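Local coordinates for protein sorbitol-6-phosphate dehydrogenase (Erwinia amylovora CFBP1430, PDB 5O3Z) that catalyses the NAD-dependent oxidation of sorbitol 6-phosphate to fructose 6-phosphate, as a member of the short-chain dehydrogenase/reductase family, at residues A[144-149]-A[188-193]; A[220-225]-A[258-263]. All blocks are in the same frame, centred on the assembly; numbering follows the deposited sequence.

Contact 1: residues A[144-149]-A[188-193]; sequences NSKSGK and LGNLLK
The carboxamide of Asn-190 receives the end of the Lys-146 side chain over one face, displaced toward the edge that carries OD1 and ND2, with Lys-146 CE 3.6 Å from Asn-190 ND2. Tyr-219 of helix 215-220 also touches this asparagine. The setting is the Rossmann fold of a classical short-chain dehydrogenase, at the C-terminal ends of the neighbouring parallel strands 139-145 and 182-188. A second flat group, the carboxamide of Asn-144, is turned back on its own chain. Its OD1 accepts from Ser-145 N at 2.8 Å, in the carbonyl plane on a lone pair, while its ND2 donates to Gln-142 OE1 and to Lys-162 O; these three bonds fix the rotation of the buried amide.

Between the strand ends, Lys-146 N donates to Leu-188 O at 2.8 Å, the donor tilted 32° from the carbonyl plane, whereas Leu-188 N reaches Asn-144 O only weakly. Leucine suits its buried place because its side chain packs on Val-256; its CG also lies 3.5 Å from Asn-144 O. Ser-145 OG accepts from Ser-147 N in an ST turn that starts the 3-10 segment 146-148. Ser-145 also touches Tyr-158, and with Lys-162 the three match the family's active-site Ser, Tyr and Lys positions, so the contact probably borders the catalytic pocket. Lysine gives Lys-146 both a long aliphatic stem and a polar end: CG sits between N and C (chi1 66°), and after a bend at chi4 (85°) NZ donates to a water oxygen at 2.6 Å.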
ATOM      1  N   ASN A 144      11.039 -13.517  -1.388  1.00 21.15           N
ATOM      2  CA  ASN A 144      11.104 -12.233  -2.009  1.00 19.69           C
ATOM      3  C   ASN A 144      11.919 -11.412  -0.995  1.00 20.63           C
ATOM      4  O   ASN A 144      12.675 -11.993  -0.166  1.00 21.06           O
ATOM      5  CB  ASN A 144       9.660 -11.783  -2.348  1.00 18.50           C
ATOM      6  CG  ASN A 144       9.597 -10.659  -3.402  1.00 18.90           C
ATOM      7  OD1 ASN A 144      10.244  -9.609  -3.277  1.00 20.10           O
ATOM      8  ND2 ASN A 144       8.802 -10.887  -4.405  1.00 18.28           N
ATOM      9  N   SER A 145      11.737 -10.103  -0.994  1.00 20.81           N
ATOM     10  CA  SER A 145      12.680  -9.180  -0.452  1.00 20.41           C
ATOM     11  C   SER A 145      11.891  -7.927  -0.090  1.00 21.86           C
ATOM     12  O   SER A 145      10.868  -7.633  -0.719  1.00 20.58           O
ATOM     13  CB  SER A 145      13.719  -8.821  -1.486  1.00 21.02           C
ATOM     14  OG  SER A 145      14.629  -7.789  -1.049  1.00 21.67           O
ATOM     15  N   LYS A 146      12.403  -7.157   0.844  1.00 22.65           N
ATOM     16  CA  LYS A 146      11.856  -5.809   1.026  1.00 25.45           C
ATOM     17  C   LYS A 146      12.027  -4.941  -0.246  1.00 23.53           C
ATOM     18  O   LYS A 146      11.235  -4.034  -0.506  1.00 24.44           O
ATOM     19  CB  LYS A 146      12.465  -5.169   2.253  1.00 29.39           C
ATOM     20  CG  LYS A 146      13.923  -4.891   2.160  1.00 31.25           C
ATOM     21  CD  LYS A 146      14.336  -4.129   3.397  1.00 35.71           C
ATOM     22  CE  LYS A 146      15.822  -4.151   3.641  1.00 38.71           C
ATOM     23  NZ  LYS A 146      16.456  -3.058   2.856  1.00 44.18           N
ATOM     24  N   SER A 147      12.989  -5.283  -1.088  1.00 21.01           N
ATOM     25  CA  SER A 147      13.153  -4.668  -2.369  1.00 21.56           C
ATOM     26  C   SER A 147      12.004  -4.947  -3.320  1.00 20.02           C
ATOM     27  O   SER A 147      11.954  -4.290  -4.332  1.00 21.32           O
ATOM     28  CB  SER A 147      14.520  -5.034  -2.984  1.00 23.26           C
ATOM     29  OG  SER A 147      15.580  -4.627  -2.146  1.00 24.11           O
ATOM     30  N   GLY A 148      11.093  -5.864  -3.014  1.00 20.46           N
ATOM     31  CA  GLY A 148       9.817  -6.000  -3.695  1.00 21.09           C
ATOM     32  C   GLY A 148       8.670  -5.185  -3.124  1.00 20.58           C
ATOM     33  O   GLY A 148       7.560  -5.278  -3.588  1.00 21.29           O
ATOM     34  N   LYS A 149       8.939  -4.445  -2.059  1.00 21.89           N
ATOM     35  CA  LYS A 149       7.978  -3.504  -1.443  1.00 22.86           C
ATOM     36  C   LYS A 149       8.319  -2.039  -1.687  1.00 22.68           C
ATOM     37  O   LYS A 149       7.438  -1.234  -1.875  1.00 22.22           O
ATOM     38  CB  LYS A 149       7.969  -3.716   0.099  1.00 22.12           C
ATOM     39  CG  LYS A 149       7.445  -5.068   0.523  1.00 24.53           C
ATOM     40  CD  LYS A 149       5.980  -5.285   0.225  1.00 25.93           C
ATOM     41  CE  LYS A 149       5.080  -4.297   0.939  1.00 28.94           C
ATOM     42  NZ  LYS A 149       3.698  -4.809   0.798  1.00 29.76           N
ATOM     43  N   LEU A 188      11.518 -10.610   2.710  1.00 23.25           N
ATOM     44  CA  LEU A 188      12.572 -10.658   3.734  1.00 23.21           C
ATOM     45  C   LEU A 188      13.321  -9.400   3.897  1.00 23.69           C
ATOM     46  O   LEU A 188      13.584  -8.683   2.931  1.00 23.89           O
ATOM     47  CB  LEU A 188      13.596 -11.754   3.395  1.00 23.19           C
ATOM     48  CG  LEU A 188      12.963 -13.140   3.177  1.00 23.18           C
ATOM     49  CD1 LEU A 188      14.060 -14.154   3.021  1.00 23.78           C
ATOM     50  CD2 LEU A 188      11.931 -13.606   4.188  1.00 24.30           C
ATOM     51  N   GLY A 189      13.743  -9.098   5.136  1.00 24.62           N
ATOM     52  CA  GLY A 189      14.742  -8.077   5.350  1.00 23.19           C
ATOM     53  C   GLY A 189      16.105  -8.672   5.009  1.00 26.17           C
ATOM     54  O   GLY A 189      16.180  -9.707   4.353  1.00 28.18           O
ATOM     55  N   ASN A 190      17.154  -8.051   5.505  1.00 26.91           N
ATOM     56  CA  ASN A 190      18.518  -8.375   5.151  1.00 29.49           C
ATOM     57  C   ASN A 190      19.021  -9.539   6.005  1.00 30.07           C
ATOM     58  O   ASN A 190      18.877  -9.514   7.233  1.00 30.62           O
ATOM     59  CB  ASN A 190      19.436  -7.176   5.403  1.00 32.01           C
ATOM     60  CG  ASN A 190      19.119  -5.968   4.531  1.00 35.12           C
ATOM     61  OD1 ASN A 190      19.129  -6.059   3.296  1.00 32.88           O
ATOM     62  ND2 ASN A 190      18.979  -4.791   5.169  1.00 30.67           N
ATOM     63  N   LEU A 191      19.576 -10.566   5.359  1.00 30.51           N
ATOM     64  CA  LEU A 191      20.120 -11.761   6.041  1.00 30.47           C
ATOM     65  C   LEU A 191      21.593 -11.473   6.287  1.00 31.08           C
ATOM     66  O   LEU A 191      22.486 -11.933   5.558  1.00 31.94           O
ATOM     67  CB  LEU A 191      19.900 -12.961   5.163  1.00 31.79           C
ATOM     68  CG  LEU A 191      18.478 -13.096   4.620  1.00 31.14           C
ATOM     69  CD1 LEU A 191      18.480 -14.006   3.413  1.00 30.84           C
ATOM     70  CD2 LEU A 191      17.596 -13.693   5.681  1.00 31.76           C
ATOM     71  N   LEU A 192      21.848 -10.660   7.310  1.00 34.90           N
ATOM     72  CA  LEU A 192      23.164 -10.026   7.523  1.00 37.64           C
ATOM     73  C   LEU A 192      24.322 -11.032   7.727  1.00 39.57           C
ATOM     74  O   LEU A 192      25.470 -10.753   7.376  1.00 44.28           O
ATOM     75  CB  LEU A 192      23.094  -9.068   8.712  1.00 36.39           C
ATOM     76  CG  LEU A 192      22.108  -7.908   8.664  1.00 39.55           C
ATOM     77  CD1 LEU A 192      22.012  -7.195  10.015  1.00 41.81           C
ATOM     78  CD2 LEU A 192      22.512  -6.929   7.582  1.00 38.29           C
ATOM     79  N   LYS A 193      23.995 -12.185   8.289  1.00 43.21           N
ATOM     80  CA  LYS A 193      24.954 -13.267   8.518  1.00 46.03           C
ATOM     81  C   LYS A 193      24.953 -14.323   7.422  1.00 47.86           C
ATOM     82  O   LYS A 193      25.551 -15.385   7.578  1.00 54.43           O
ATOM     83  CB  LYS A 193      24.654 -13.902   9.865  1.00 48.01           C
ATOM     84  CG  LYS A 193      25.101 -12.999  11.006  1.00 49.05           C
ATOM     85  CD  LYS A 193      24.424 -13.404  12.308  1.00 57.53           C
ATOM     86  CE  LYS A 193      24.078 -12.183  13.159  1.00 59.19           C
ATOM     87  NZ  LYS A 193      23.298 -12.572  14.362  1.00 58.22           N
TER
HETATM   88  O   HOH W   1      18.141  -1.669   4.176  1.00 30.70           O

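Contact 2: residues A[220-225]-A[258-263]; sequences VDKVPL and GGQVMF
Val-223 sets its two methyls against different partners. With CG1 anti to the backbone N (chi1 -174°), that methyl lies 3.3 Å from Gly-258 O, while CG2 faces the Gln-260 carboxamide, 3.9 Å from OE1. The two side chains meet at about a right angle; valine's methyls diverge from one carbon and so serve both. Gln-260 is stretched out beyond CG, its first torsion of -165° sending the amide alongside the type I turn 220-223, where NE2 comes 3.9 Å from Lys-222 CE. The lysine chain bends at chi3 and chi4, so its carbons meet the glutamine while the ammonium leads away.

Pro-224 directs its ring onto the glycine backbone: CD is 3.5 Å from Gly-259 C, and CG is as near Gly-259 O. Gly-258 and Gly-259 both have positive phi, which glycine adopts readily, and without side chains they let valine and proline press on the main chain. Leu-225 places CD1 3.6 Å from Gly-258 CA, while its N donates to Gly-258 O at 3.1 Å and 167°, in the carbonyl plane. This pairing joins the loop after helix 215-220 to the C-terminal tail that follows strand 253-256, at a subunit interface: Leu-174, Ala-247 and Tyr-248 of a second subunit pack on Pro-224, Leu-225 and Val-223, and Gly-258 makes backbone bonds to it.

The single backbone bond, with the packing on the glycines, helps to set the loops' alignment. Carbons of Val-223, Pro-224 and Leu-225 crowd the buried Gly-258 O and probably limit its access to water, which may strengthen the bond.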
ATOM      1  N   VAL A 220      21.515  -2.681  10.750  1.00 35.22           N
ATOM      2  CA  VAL A 220      20.804  -2.975  11.981  1.00 34.53           C
ATOM      3  C   VAL A 220      20.018  -1.777  12.481  1.00 35.10           C
ATOM      4  O   VAL A 220      18.861  -1.906  12.876  1.00 37.45           O
ATOM      5  CB  VAL A 220      21.779  -3.414  13.088  1.00 36.79           C
ATOM      6  CG1 VAL A 220      21.119  -3.366  14.464  1.00 37.70           C
ATOM      7  CG2 VAL A 220      22.278  -4.837  12.831  1.00 36.78           C
ATOM      8  N   ASP A 221      20.644  -0.617  12.458  1.00 35.97           N
ATOM      9  CA  ASP A 221      20.064   0.564  13.046  1.00 41.72           C
ATOM     10  C   ASP A 221      18.880   1.045  12.211  1.00 42.38           C
ATOM     11  O   ASP A 221      18.055   1.783  12.706  1.00 40.53           O
ATOM     12  CB  ASP A 221      21.176   1.629  13.285  1.00 43.89           C
ATOM     13  CG  ASP A 221      20.676   3.059  13.265  1.00 46.38           C
ATOM     14  OD1 ASP A 221      20.566   3.642  12.155  1.00 54.40           O
ATOM     15  OD2 ASP A 221      20.459   3.634  14.345  1.00 45.30           O
ATOM     16  N   LYS A 222      18.759   0.585  10.972  1.00 40.16           N
ATOM     17  CA  LYS A 222      17.538   0.825  10.215  1.00 40.50           C
ATOM     18  C   LYS A 222      16.357  -0.017  10.666  1.00 36.75           C
ATOM     19  O   LYS A 222      15.237   0.331  10.345  1.00 36.60           O
ATOM     20  CB  LYS A 222      17.787   0.652   8.706  1.00 41.30           C
ATOM     21  CG  LYS A 222      18.561   1.803   8.069  1.00 45.28           C
ATOM     22  CD  LYS A 222      18.890   1.493   6.604  1.00 51.18           C
ATOM     23  CE  LYS A 222      17.918   2.140   5.627  1.00 53.72           C
ATOM     24  NZ  LYS A 222      18.293   3.566   5.402  1.00 55.61           N
ATOM     25  N   VAL A 223      16.563  -1.104  11.401  1.00 31.19           N
ATOM     26  CA  VAL A 223      15.470  -1.994  11.755  1.00 28.77           C
ATOM     27  C   VAL A 223      14.892  -1.554  13.120  1.00 26.49           C
ATOM     28  O   VAL A 223      15.633  -1.415  14.052  1.00 27.53           O
ATOM     29  CB  VAL A 223      15.972  -3.450  11.818  1.00 29.84           C
ATOM     30  CG1 VAL A 223      14.810  -4.448  12.032  1.00 29.55           C
ATOM     31  CG2 VAL A 223      16.711  -3.810  10.538  1.00 32.71           C
ATOM     32  N   PRO A 224      13.579  -1.357  13.257  1.00 25.56           N
ATOM     33  CA  PRO A 224      13.109  -1.054  14.629  1.00 26.39           C
ATOM     34  C   PRO A 224      13.513  -2.133  15.679  1.00 26.61           C
ATOM     35  O   PRO A 224      14.091  -1.773  16.720  1.00 30.71           O
ATOM     36  CB  PRO A 224      11.624  -0.956  14.454  1.00 23.99           C
ATOM     37  CG  PRO A 224      11.515  -0.325  13.112  1.00 25.22           C
ATOM     38  CD  PRO A 224      12.541  -1.010  12.260  1.00 24.05           C
ATOM     39  N   LEU A 225      13.350  -3.401  15.373  1.00 25.55           N
ATOM     40  CA  LEU A 225      13.747  -4.464  16.276  1.00 25.86           C
ATOM     41  C   LEU A 225      15.229  -4.629  16.460  1.00 26.49           C
ATOM     42  O   LEU A 225      15.619  -5.444  17.263  1.00 28.43           O
ATOM     43  CB  LEU A 225      13.081  -5.772  15.907  1.00 24.50           C
ATOM     44  CG  LEU A 225      11.610  -5.928  16.235  1.00 24.88           C
ATOM     45  CD1 LEU A 225      10.938  -7.090  15.560  1.00 25.92           C
ATOM     46  CD2 LEU A 225      11.441  -6.069  17.716  1.00 25.34           C
ATOM     47  N   GLY A 258      11.465  -7.134  10.734  1.00 24.57           N
ATOM     48  CA  GLY A 258      11.714  -6.471  12.057  1.00 23.97           C
ATOM     49  C   GLY A 258      11.130  -5.096  12.157  1.00 23.73           C
ATOM     50  O   GLY A 258      11.653  -4.230  12.877  1.00 23.13           O
ATOM     51  N   GLY A 259      10.015  -4.891  11.438  1.00 22.85           N
ATOM     52  CA  GLY A 259       9.358  -3.588  11.379  1.00 22.01           C
ATOM     53  C   GLY A 259       9.898  -2.501  10.486  1.00 22.88           C
ATOM     54  O   GLY A 259       9.385  -1.365  10.493  1.00 24.29           O
ATOM     55  N   GLN A 260      10.927  -2.801   9.689  1.00 22.75           N
ATOM     56  CA  GLN A 260      11.427  -1.870   8.713  1.00 21.66           C
ATOM     57  C   GLN A 260      10.374  -1.422   7.701  1.00 21.30           C
ATOM     58  O   GLN A 260      10.385  -0.248   7.304  1.00 23.35           O
ATOM     59  CB  GLN A 260      12.684  -2.450   7.969  1.00 22.49           C
ATOM     60  CG  GLN A 260      13.426  -1.344   7.227  1.00 23.00           C
ATOM     61  CD  GLN A 260      14.800  -1.682   6.710  1.00 24.20           C
ATOM     62  OE1 GLN A 260      15.394  -2.717   7.083  1.00 23.62           O
ATOM     63  NE2 GLN A 260      15.330  -0.803   5.828  1.00 25.40           N
ATOM     64  N   VAL A 261       9.511  -2.337   7.285  1.00 20.45           N
ATOM     65  CA  VAL A 261       8.459  -2.131   6.283  1.00 21.53           C
ATOM     66  C   VAL A 261       7.149  -2.520   6.902  1.00 20.82           C
ATOM     67  O   VAL A 261       7.020  -3.596   7.358  1.00 20.39           O
ATOM     68  CB  VAL A 261       8.652  -3.051   5.035  1.00 20.68           C
ATOM     69  CG1 VAL A 261       7.519  -2.853   4.032  1.00 21.00           C
ATOM     70  CG2 VAL A 261       9.979  -2.775   4.349  1.00 21.49           C
ATOM     71  N   MET A 262       6.221  -1.595   7.022  1.00 23.05           N
ATOM     72  CA  MET A 262       4.955  -1.862   7.692  1.00 22.95           C
ATOM     73  C   MET A 262       3.752  -1.621   6.757  1.00 25.72           C
ATOM     74  O   MET A 262       2.584  -1.832   7.156  1.00 28.78           O
ATOM     75  CB  MET A 262       4.850  -0.978   8.899  1.00 22.97           C
ATOM     76  CG  MET A 262       5.686  -1.399  10.091  1.00 23.36           C
ATOM     77  SD  MET A 262       5.589  -0.120  11.431  1.00 23.32           S
ATOM     78  CE  MET A 262       6.966  -0.579  12.477  1.00 24.50           C
ATOM     79  N   PHE A 263       4.041  -1.314   5.500  1.00 23.56           N
ATOM     80  CA  PHE A 263       2.998  -1.203   4.478  1.00 25.63           C
ATOM     81  C   PHE A 263       3.036  -2.449   3.580  1.00 29.94           C
ATOM     82  O   PHE A 263       3.678  -3.441   3.933  1.00 29.34           O
ATOM     83  CB  PHE A 263       3.245   0.062   3.662  1.00 27.85           C
ATOM     84  CG  PHE A 263       4.660   0.153   3.077  1.00 25.77           C
ATOM     85  CD1 PHE A 263       5.685   0.639   3.835  1.00 26.27           C
ATOM     86  CD2 PHE A 263       4.925  -0.312   1.781  1.00 27.23           C
ATOM     87  CE1 PHE A 263       6.963   0.725   3.343  1.00 29.80           C
ATOM     88  CE2 PHE A 263       6.204  -0.200   1.263  1.00 26.45           C
ATOM     89  CZ  PHE A 263       7.214   0.284   2.061  1.00 26.44           C
ATOM     90  OXT PHE A 263       2.497  -2.450   2.467  1.00 35.90           O
TER

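How the contacts relate
From the N terminus the chain runs through four strands and enters contact 1 at the end of the fifth, 139-145; this contact closes a loop containing helix 156-176 and strand 182-188. Contact 2 opens later and closes a second loop, through helix 231-242 and strand 253-256, ending at the C terminus. The two therefore follow in series, neither nesting nor crossing, with centres 11 Å apart. They nevertheless touch: Lys-149 NZ forms a salt bridge with the terminal carboxylate, 3.1 Å from Phe-263 OXT, Lys-146 packs on Gln-260 and Val-261, and Leu-192 meets Val-220. Together they tie the ends of strands 139-145 and 182-188 to helix 215-220 and the C-terminal tail, whose Phe-263 stacks on Phe-263 of a third subunit.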